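Local coordinates for reducing end xylose-releasing exo-oligoxylanase (Paenibacillus barengoltzii G22, PDB 5YXT), which probably hydrolyses xylo-oligosaccharides from their reducing end, releasing xylose, as a family 8 glycoside hydrolase involved in xylan degradation, at residues 137-145 / 371-379; 157-165 / 208-217. All coordinates share one frame; numbering follows the deposited sequence.

Contact 1: 137-145 / 371-379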
# COMPACT_ATOMS: atom_id res chain seq x y z
N LEU C 137 6.00 28.41 -29.42
CA LEU C 137 4.94 27.83 -30.24
C LEU C 137 3.59 27.97 -29.56
O LEU C 137 2.59 28.33 -30.20
CB LEU C 137 5.25 26.36 -30.54
CG LEU C 137 6.35 26.13 -31.58
CD1 LEU C 137 6.86 24.71 -31.51
CD2 LEU C 137 5.82 26.44 -32.98
N PHE C 138 3.54 27.69 -28.25
CA PHE C 138 2.33 27.94 -27.47
C PHE C 138 1.94 29.41 -27.51
O PHE C 138 0.76 29.74 -27.59
CB PHE C 138 2.52 27.49 -26.02
CG PHE C 138 2.49 25.99 -25.81
CD1 PHE C 138 2.02 25.14 -26.80
CD2 PHE C 138 2.95 25.44 -24.61
CE1 PHE C 138 2.01 23.74 -26.61
CE2 PHE C 138 2.94 24.07 -24.42
CZ PHE C 138 2.46 23.21 -25.43
N ALA C 139 2.92 30.31 -27.41
CA ALA C 139 2.60 31.73 -27.46
C ALA C 139 2.03 32.10 -28.82
O ALA C 139 1.07 32.87 -28.92
CB ALA C 139 3.84 32.57 -27.14
N SER C 140 2.61 31.55 -29.89
CA SER C 140 2.08 31.78 -31.22
C SER C 140 0.64 31.29 -31.33
O SER C 140 -0.19 31.93 -31.97
CB SER C 140 2.98 31.09 -32.25
OG SER C 140 2.49 31.24 -33.57
N HIS C 141 0.33 30.17 -30.67
CA HIS C 141 -1.01 29.60 -30.79
C HIS C 141 -2.02 30.30 -29.90
O HIS C 141 -3.17 30.51 -30.33
CB HIS C 141 -0.96 28.10 -30.47
CG HIS C 141 -0.09 27.32 -31.40
ND1 HIS C 141 0.31 26.03 -31.13
CD2 HIS C 141 0.45 27.65 -32.60
CE1 HIS C 141 1.07 25.60 -32.13
NE2 HIS C 141 1.17 26.56 -33.03
N ARG C 142 -1.64 30.65 -28.67
CA ARG C 142 -2.61 31.30 -27.77
C ARG C 142 -2.88 32.74 -28.20
O ARG C 142 -4.02 33.21 -28.10
CB ARG C 142 -2.11 31.32 -26.32
CG ARG C 142 -1.79 29.99 -25.67
CD ARG C 142 -1.97 30.10 -24.13
NE ARG C 142 -3.34 30.46 -23.74
CZ ARG C 142 -3.79 30.47 -22.48
NH1 ARG C 142 -2.97 30.18 -21.48
NH2 ARG C 142 -5.04 30.78 -22.22
N TRP C 143 -1.84 33.47 -28.61
CA TRP C 143 -1.94 34.91 -28.76
C TRP C 143 -1.70 35.41 -30.17
O TRP C 143 -2.15 36.52 -30.49
CB TRP C 143 -0.93 35.62 -27.85
CG TRP C 143 -1.00 35.23 -26.42
CD1 TRP C 143 -2.12 35.04 -25.67
CD2 TRP C 143 0.11 35.01 -25.55
NE1 TRP C 143 -1.78 34.70 -24.39
CE2 TRP C 143 -0.41 34.67 -24.28
CE3 TRP C 143 1.50 35.04 -25.72
CZ2 TRP C 143 0.40 34.38 -23.19
CZ3 TRP C 143 2.31 34.75 -24.63
CH2 TRP C 143 1.75 34.43 -23.38
N GLY C 144 -0.99 34.65 -31.00
CA GLY C 144 -0.68 35.08 -32.34
C GLY C 144 0.67 35.76 -32.43
O GLY C 144 1.06 36.52 -31.53
N ASP C 145 1.39 35.49 -33.51
CA ASP C 145 2.66 36.16 -33.75
C ASP C 145 2.45 37.67 -33.80
O ASP C 145 1.41 38.15 -34.26
CB ASP C 145 3.28 35.68 -35.07
CG ASP C 145 4.06 34.40 -34.92
OD1 ASP C 145 3.75 33.64 -33.98
OD2 ASP C 145 4.98 34.15 -35.73
N GLY C 371 -4.68 20.80 -13.72
CA GLY C 371 -5.20 20.73 -15.07
C GLY C 371 -4.93 21.95 -15.90
O GLY C 371 -5.69 22.25 -16.83
N ASN C 372 -3.83 22.66 -15.62
CA ASN C 372 -3.52 23.94 -16.24
C ASN C 372 -2.17 23.98 -16.94
O ASN C 372 -1.68 25.06 -17.28
CB ASN C 372 -3.61 25.05 -15.18
CG ASN C 372 -5.05 25.35 -14.81
OD1 ASN C 372 -5.85 25.69 -15.68
ND2 ASN C 372 -5.40 25.20 -13.53
N TYR C 373 -1.55 22.83 -17.17
CA TYR C 373 -0.32 22.71 -17.95
C TYR C 373 -0.74 21.99 -19.23
O TYR C 373 -0.76 20.76 -19.29
CB TYR C 373 0.75 21.95 -17.15
CG TYR C 373 2.18 22.13 -17.60
CD1 TYR C 373 2.49 22.57 -18.88
CD2 TYR C 373 3.23 21.85 -16.74
CE1 TYR C 373 3.81 22.71 -19.29
CE2 TYR C 373 4.55 22.00 -17.13
CZ TYR C 373 4.84 22.42 -18.40
OH TYR C 373 6.16 22.55 -18.78
N ARG C 374 -1.09 22.77 -20.25
CA ARG C 374 -1.82 22.27 -21.41
C ARG C 374 -1.04 22.43 -22.71
O ARG C 374 -0.09 23.20 -22.81
CB ARG C 374 -3.15 23.00 -21.57
CG ARG C 374 -3.98 22.94 -20.32
CD ARG C 374 -5.37 23.44 -20.58
NE ARG C 374 -6.18 23.34 -19.38
CZ ARG C 374 -7.50 23.17 -19.40
NH1 ARG C 374 -8.14 23.09 -20.56
NH2 ARG C 374 -8.17 23.09 -18.25
N ILE C 375 -1.50 21.67 -23.71
CA ILE C 375 -1.03 21.79 -25.08
C ILE C 375 -1.91 22.82 -25.76
O ILE C 375 -3.11 22.62 -25.93
CB ILE C 375 -1.08 20.45 -25.82
CG1 ILE C 375 -0.17 19.43 -25.13
CG2 ILE C 375 -0.69 20.64 -27.27
CD1 ILE C 375 -0.45 17.97 -25.54
N TRP C 376 -1.31 23.94 -26.14
CA TRP C 376 -2.04 25.03 -26.76
C TRP C 376 -1.99 24.83 -28.27
O TRP C 376 -0.92 24.95 -28.88
CB TRP C 376 -1.47 26.37 -26.31
CG TRP C 376 -1.75 26.53 -24.88
CD1 TRP C 376 -0.88 26.36 -23.84
CD2 TRP C 376 -3.03 26.77 -24.30
NE1 TRP C 376 -1.54 26.53 -22.64
CE2 TRP C 376 -2.86 26.80 -22.90
CE3 TRP C 376 -4.30 27.02 -24.83
CZ2 TRP C 376 -3.93 27.03 -22.02
CZ3 TRP C 376 -5.35 27.25 -23.96
CH2 TRP C 376 -5.16 27.26 -22.57
N MET C 377 -3.18 24.51 -28.88
CA MET C 377 -3.25 24.09 -30.27
C MET C 377 -3.38 25.29 -31.20
O MET C 377 -3.89 26.34 -30.80
CB MET C 377 -4.43 23.15 -30.48
CG MET C 377 -4.34 21.85 -29.70
SD MET C 377 -3.01 20.82 -30.33
CE MET C 377 -3.69 20.30 -31.92
N PRO C 378 -2.92 25.16 -32.44
CA PRO C 378 -3.07 26.26 -33.41
C PRO C 378 -4.54 26.61 -33.61
O PRO C 378 -5.42 25.75 -33.55
CB PRO C 378 -2.45 25.71 -34.69
CG PRO C 378 -1.63 24.54 -34.28
CD PRO C 378 -2.24 23.99 -33.03
N ARG C 379 -4.80 27.90 -33.83
CA ARG C 379 -6.15 28.41 -34.00
C ARG C 379 -6.55 28.48 -35.48
O ARG C 379 -6.11 27.66 -36.29
CB ARG C 379 -6.28 29.81 -33.37
CG ARG C 379 -5.71 30.92 -34.24
CD ARG C 379 -4.93 31.97 -33.42
NE ARG C 379 -4.29 32.94 -34.31
CZ ARG C 379 -2.98 32.99 -34.55
NH1 ARG C 379 -2.19 32.13 -33.94
NH2 ARG C 379 -2.47 33.89 -35.38
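Arg374 and Ile375 begin the contact at the far end of the Phe138 ring: the carbonyl O of Arg374 lies 3.5 Å from Phe138 CE2, and Ile375 sets its CA and the CG2 branch beside CZ and CE1. Trp376 has the largest share of the contact. CG of Trp376 stands anti to its carbonyl carbon (chi1 -68°), which turns the edge of the five-membered ring to a face of Phe138 in a T-shaped pair, planes at 83°, and one indole face to Arg142, with Arg374 CB on the opposite face. Arg142 CD sits 3.5 Å from the centroid of the five-membered ring; the chain then bends at chi3 and lays the guanidinium flat over the six-membered ring, CZ 3.6 Å from its centroid, a stacked cation-pi pair. Arg142 NH1 also bonds Val79 O and Trp376 NE1 bonds Gln80, so both partners are tied to helix 68-80. With an alanine in place of Trp376, the Arg142 guanidinium is likely to lose its stacking surface and a gap to open beside Phe138. The carbonyl O of Trp376 accepts a hydrogen bond from His141 ND1 (2.8 Å, 158° at the hydrogen), lying in the imidazole plane. Met377 adds its carbonyl O, 3.4 Å from His141 CB. Pro378 packs on an imidazole face, its CG 3.8 Å from the ring centroid, and Leu137 O lies over the opposite face. Arg379 reaches back along the helix end, NH1 2.8 Å from Ser140 O, its guanidinium lying over Gly144 CA. The C-terminal tail is thus fastened to helix 126-143 mainly by flat groups, with one hydrogen bond from His141 likely to fix the imidazole rotation and to hold the tail's backbone at Trp376 against the helix.

Contact 2: 157-165 / 208-217; sequences RDLLRTCLH and WAYPEDRAFW
With CG anti to its carbonyl carbon (chi1 -76°), Tyr210 lays its ring against helix 152-165, whereas Arg161, with CG anti to the backbone N (chi1 172°) and a chain bent at chi3, carries its guanidinium past that ring to Glu212 and Asp213. Arg157 CB sits over one face of Tyr210, 3.7 Å from the centroid, and the phenol OH donates to Asp158 OD1 at 2.5 Å. A water joins Arg157 O to Tyr210 N. Arg161 NH2 forms two salt bridges of different kinds: Asp213 OD2, at 3.0 Å, lies at the guanidinium edge, whereas Glu212 OE2, at 2.8 Å, stands well out of its plane and is held by charge alone. His165 NE2 donates to Asp213 OD1 on its syn side (2.7 Å), so the carboxylate is shared between ring and arginine. Beside the polar cluster, Leu164 puts CD2 3.5 Å from Phe216 CE1 and in off-centre CH-pi contact with the six-membered ring of Trp217; its CD1 packs on Trp217 CE2 at 3.7 Å, while Leu160 CD2 meets Trp217 CZ2. The Asp213 carboxylate is buried but bonded by His165 and bridged to Arg161, so it is likely to stay ionised.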
# COMPACT_ATOMS: atom_id res chain seq x y z
N ARG C 157 10.50 27.95 -34.78
CA ARG C 157 10.92 27.07 -35.87
C ARG C 157 12.37 27.33 -36.26
O ARG C 157 13.12 26.39 -36.55
CB ARG C 157 9.98 27.22 -37.06
CG ARG C 157 8.57 26.64 -36.81
CD ARG C 157 7.67 26.71 -38.05
NE ARG C 157 7.42 28.09 -38.42
CZ ARG C 157 6.40 28.82 -37.98
NH1 ARG C 157 5.50 28.30 -37.16
NH2 ARG C 157 6.27 30.08 -38.38
N ASP C 158 12.79 28.60 -36.27
CA ASP C 158 14.19 28.90 -36.57
C ASP C 158 15.11 28.32 -35.50
O ASP C 158 16.16 27.76 -35.81
CB ASP C 158 14.41 30.41 -36.68
CG ASP C 158 13.77 31.00 -37.92
OD1 ASP C 158 13.33 30.23 -38.80
OD2 ASP C 158 13.70 32.24 -38.01
N LEU C 159 14.72 28.45 -34.23
CA LEU C 159 15.50 27.86 -33.16
C LEU C 159 15.61 26.34 -33.33
O LEU C 159 16.71 25.77 -33.25
CB LEU C 159 14.87 28.22 -31.81
CG LEU C 159 15.69 27.93 -30.56
CD1 LEU C 159 15.45 26.52 -30.04
CD2 LEU C 159 17.14 28.13 -30.89
N LEU C 160 14.48 25.68 -33.56
CA LEU C 160 14.48 24.22 -33.69
C LEU C 160 15.30 23.77 -34.89
O LEU C 160 15.90 22.69 -34.84
CB LEU C 160 13.05 23.72 -33.83
CG LEU C 160 12.22 23.87 -32.56
CD1 LEU C 160 10.79 23.48 -32.87
CD2 LEU C 160 12.81 23.00 -31.44
N ARG C 161 15.34 24.57 -35.95
CA ARG C 161 16.16 24.25 -37.11
C ARG C 161 17.64 24.27 -36.74
O ARG C 161 18.39 23.36 -37.09
CB ARG C 161 15.86 25.21 -38.26
CG ARG C 161 16.81 25.04 -39.40
CD ARG C 161 16.20 25.62 -40.64
NE ARG C 161 16.76 24.70 -41.74
CZ ARG C 161 16.53 23.36 -41.86
NH1 ARG C 161 17.08 22.61 -42.80
NH2 ARG C 161 15.72 22.70 -41.06
N THR C 162 18.08 25.32 -36.03
CA THR C 162 19.45 25.37 -35.53
C THR C 162 19.78 24.14 -34.68
O THR C 162 20.87 23.56 -34.81
CB THR C 162 19.63 26.64 -34.71
OG1 THR C 162 19.27 27.78 -35.50
CG2 THR C 162 21.08 26.78 -34.23
N CYS C 163 18.86 23.75 -33.79
CA CYS C 163 19.12 22.65 -32.86
C CYS C 163 19.46 21.35 -33.57
O CYS C 163 20.15 20.50 -33.01
CB CYS C 163 17.90 22.46 -31.95
SG CYS C 163 17.71 23.80 -30.72
N LEU C 164 18.94 21.16 -34.78
CA LEU C 164 19.19 19.93 -35.51
C LEU C 164 20.29 20.06 -36.55
O LEU C 164 21.00 19.08 -36.81
CB LEU C 164 17.89 19.47 -36.20
CG LEU C 164 16.72 19.11 -35.27
CD1 LEU C 164 15.62 18.39 -36.01
CD2 LEU C 164 17.17 18.28 -34.08
N HIS C 165 20.45 21.23 -37.15
CA HIS C 165 21.24 21.37 -38.36
C HIS C 165 22.56 22.11 -38.17
O HIS C 165 23.37 22.12 -39.10
CB HIS C 165 20.42 22.07 -39.46
CG HIS C 165 19.29 21.24 -39.97
ND1 HIS C 165 19.48 20.15 -40.79
CD2 HIS C 165 17.95 21.32 -39.75
CE1 HIS C 165 18.31 19.60 -41.08
NE2 HIS C 165 17.36 20.30 -40.46
N TRP C 208 4.91 20.76 -35.52
CA TRP C 208 4.98 22.20 -35.72
C TRP C 208 6.35 22.75 -36.10
O TRP C 208 6.45 23.95 -36.37
CB TRP C 208 4.51 22.94 -34.45
CG TRP C 208 3.13 22.57 -34.02
CD1 TRP C 208 2.08 22.23 -34.82
CD2 TRP C 208 2.65 22.52 -32.68
NE1 TRP C 208 0.97 21.96 -34.06
CE2 TRP C 208 1.29 22.13 -32.74
CE3 TRP C 208 3.23 22.76 -31.43
CZ2 TRP C 208 0.51 21.98 -31.60
CZ3 TRP C 208 2.45 22.61 -30.30
CH2 TRP C 208 1.11 22.23 -30.39
N ALA C 209 7.39 21.92 -36.14
CA ALA C 209 8.66 22.39 -36.66
C ALA C 209 8.54 22.60 -38.17
O ALA C 209 7.52 22.30 -38.79
CB ALA C 209 9.78 21.40 -36.33
N TYR C 210 9.61 23.11 -38.78
CA TYR C 210 9.68 23.12 -40.24
C TYR C 210 9.44 21.71 -40.76
O TYR C 210 9.96 20.74 -40.19
CB TYR C 210 11.05 23.63 -40.71
CG TYR C 210 11.19 25.13 -40.60
CD1 TYR C 210 10.23 25.97 -41.13
CD2 TYR C 210 12.27 25.69 -39.94
CE1 TYR C 210 10.35 27.34 -41.02
CE2 TYR C 210 12.40 27.07 -39.83
CZ TYR C 210 11.44 27.88 -40.37
OH TYR C 210 11.55 29.25 -40.26
N PRO C 211 8.66 21.55 -41.84
CA PRO C 211 8.21 20.21 -42.25
C PRO C 211 9.32 19.19 -42.42
O PRO C 211 9.12 18.02 -42.05
CB PRO C 211 7.50 20.49 -43.57
CG PRO C 211 6.95 21.88 -43.41
CD PRO C 211 8.02 22.62 -42.63
N GLU C 212 10.49 19.59 -42.93
CA GLU C 212 11.55 18.63 -43.21
C GLU C 212 12.10 17.97 -41.95
O GLU C 212 12.65 16.86 -42.03
CB GLU C 212 12.69 19.30 -43.98
CG GLU C 212 13.46 20.35 -43.17
CD GLU C 212 12.77 21.71 -43.16
OE1 GLU C 212 11.65 21.84 -43.71
OE2 GLU C 212 13.36 22.67 -42.60
N ASP C 213 11.96 18.61 -40.79
CA ASP C 213 12.51 18.07 -39.55
C ASP C 213 11.51 17.25 -38.74
O ASP C 213 11.89 16.66 -37.72
CB ASP C 213 13.03 19.22 -38.68
CG ASP C 213 14.20 19.94 -39.32
OD1 ASP C 213 14.83 19.35 -40.22
OD2 ASP C 213 14.50 21.09 -38.91
N ARG C 214 10.25 17.18 -39.17
CA ARG C 214 9.23 16.56 -38.33
C ARG C 214 9.43 15.06 -38.18
O ARG C 214 9.15 14.51 -37.11
CB ARG C 214 7.85 16.87 -38.90
CG ARG C 214 7.57 18.35 -38.98
CD ARG C 214 6.17 18.64 -39.46
NE ARG C 214 5.92 20.08 -39.48
CZ ARG C 214 4.87 20.66 -40.05
NH1 ARG C 214 3.96 19.92 -40.68
NH2 ARG C 214 4.74 21.98 -39.99
N ALA C 215 9.92 14.38 -39.22
CA ALA C 215 10.25 12.97 -39.06
C ALA C 215 11.29 12.76 -37.96
O ALA C 215 11.15 11.85 -37.13
CB ALA C 215 10.74 12.38 -40.38
N PHE C 216 12.34 13.58 -37.95
CA PHE C 216 13.36 13.46 -36.90
C PHE C 216 12.75 13.61 -35.52
O PHE C 216 13.05 12.84 -34.60
CB PHE C 216 14.48 14.48 -37.12
CG PHE C 216 15.61 14.38 -36.13
CD1 PHE C 216 15.51 14.96 -34.86
CD2 PHE C 216 16.78 13.71 -36.46
CE1 PHE C 216 16.54 14.86 -33.94
CE2 PHE C 216 17.82 13.63 -35.54
CZ PHE C 216 17.69 14.20 -34.27
N TRP C 217 11.89 14.62 -35.34
CA TRP C 217 11.33 14.89 -34.02
C TRP C 217 10.46 13.73 -33.56
O TRP C 217 10.47 13.37 -32.37
CB TRP C 217 10.52 16.20 -34.04
CG TRP C 217 11.38 17.44 -34.07
CD1 TRP C 217 11.38 18.41 -35.03
CD2 TRP C 217 12.35 17.84 -33.10
NE1 TRP C 217 12.30 19.38 -34.71
CE2 TRP C 217 12.91 19.06 -33.53
CE3 TRP C 217 12.80 17.29 -31.90
CZ2 TRP C 217 13.90 19.74 -32.80
CZ3 TRP C 217 13.79 17.97 -31.18
CH2 TRP C 217 14.33 19.17 -31.64
O HOH W 1 11.95 23.83 -37.06

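Both contacts are partly buried and lie well out from the centre of the chain, their own centres about 18 Å apart. Contact 1 brings the C-terminal tail onto helix 126-143, whereas contact 2 joins the next helix, 152-165, to the turn leading from helix 199-208 into helix 214-231. Trp208 of contact 2 links them, its indole packing on Phe138, His141 and Pro378 of contact 1. The buried side chains that touch in contact 1 are the apolar Phe138 and Ile375, and stacked flat groups and one hydrogen bond to the backbone do the rest. Contact 2 mixes buried Leu160 and Trp217 with a buried carboxylate, Asp213, whose partners Arg161, His165 and Glu212 are partly or fully exposed.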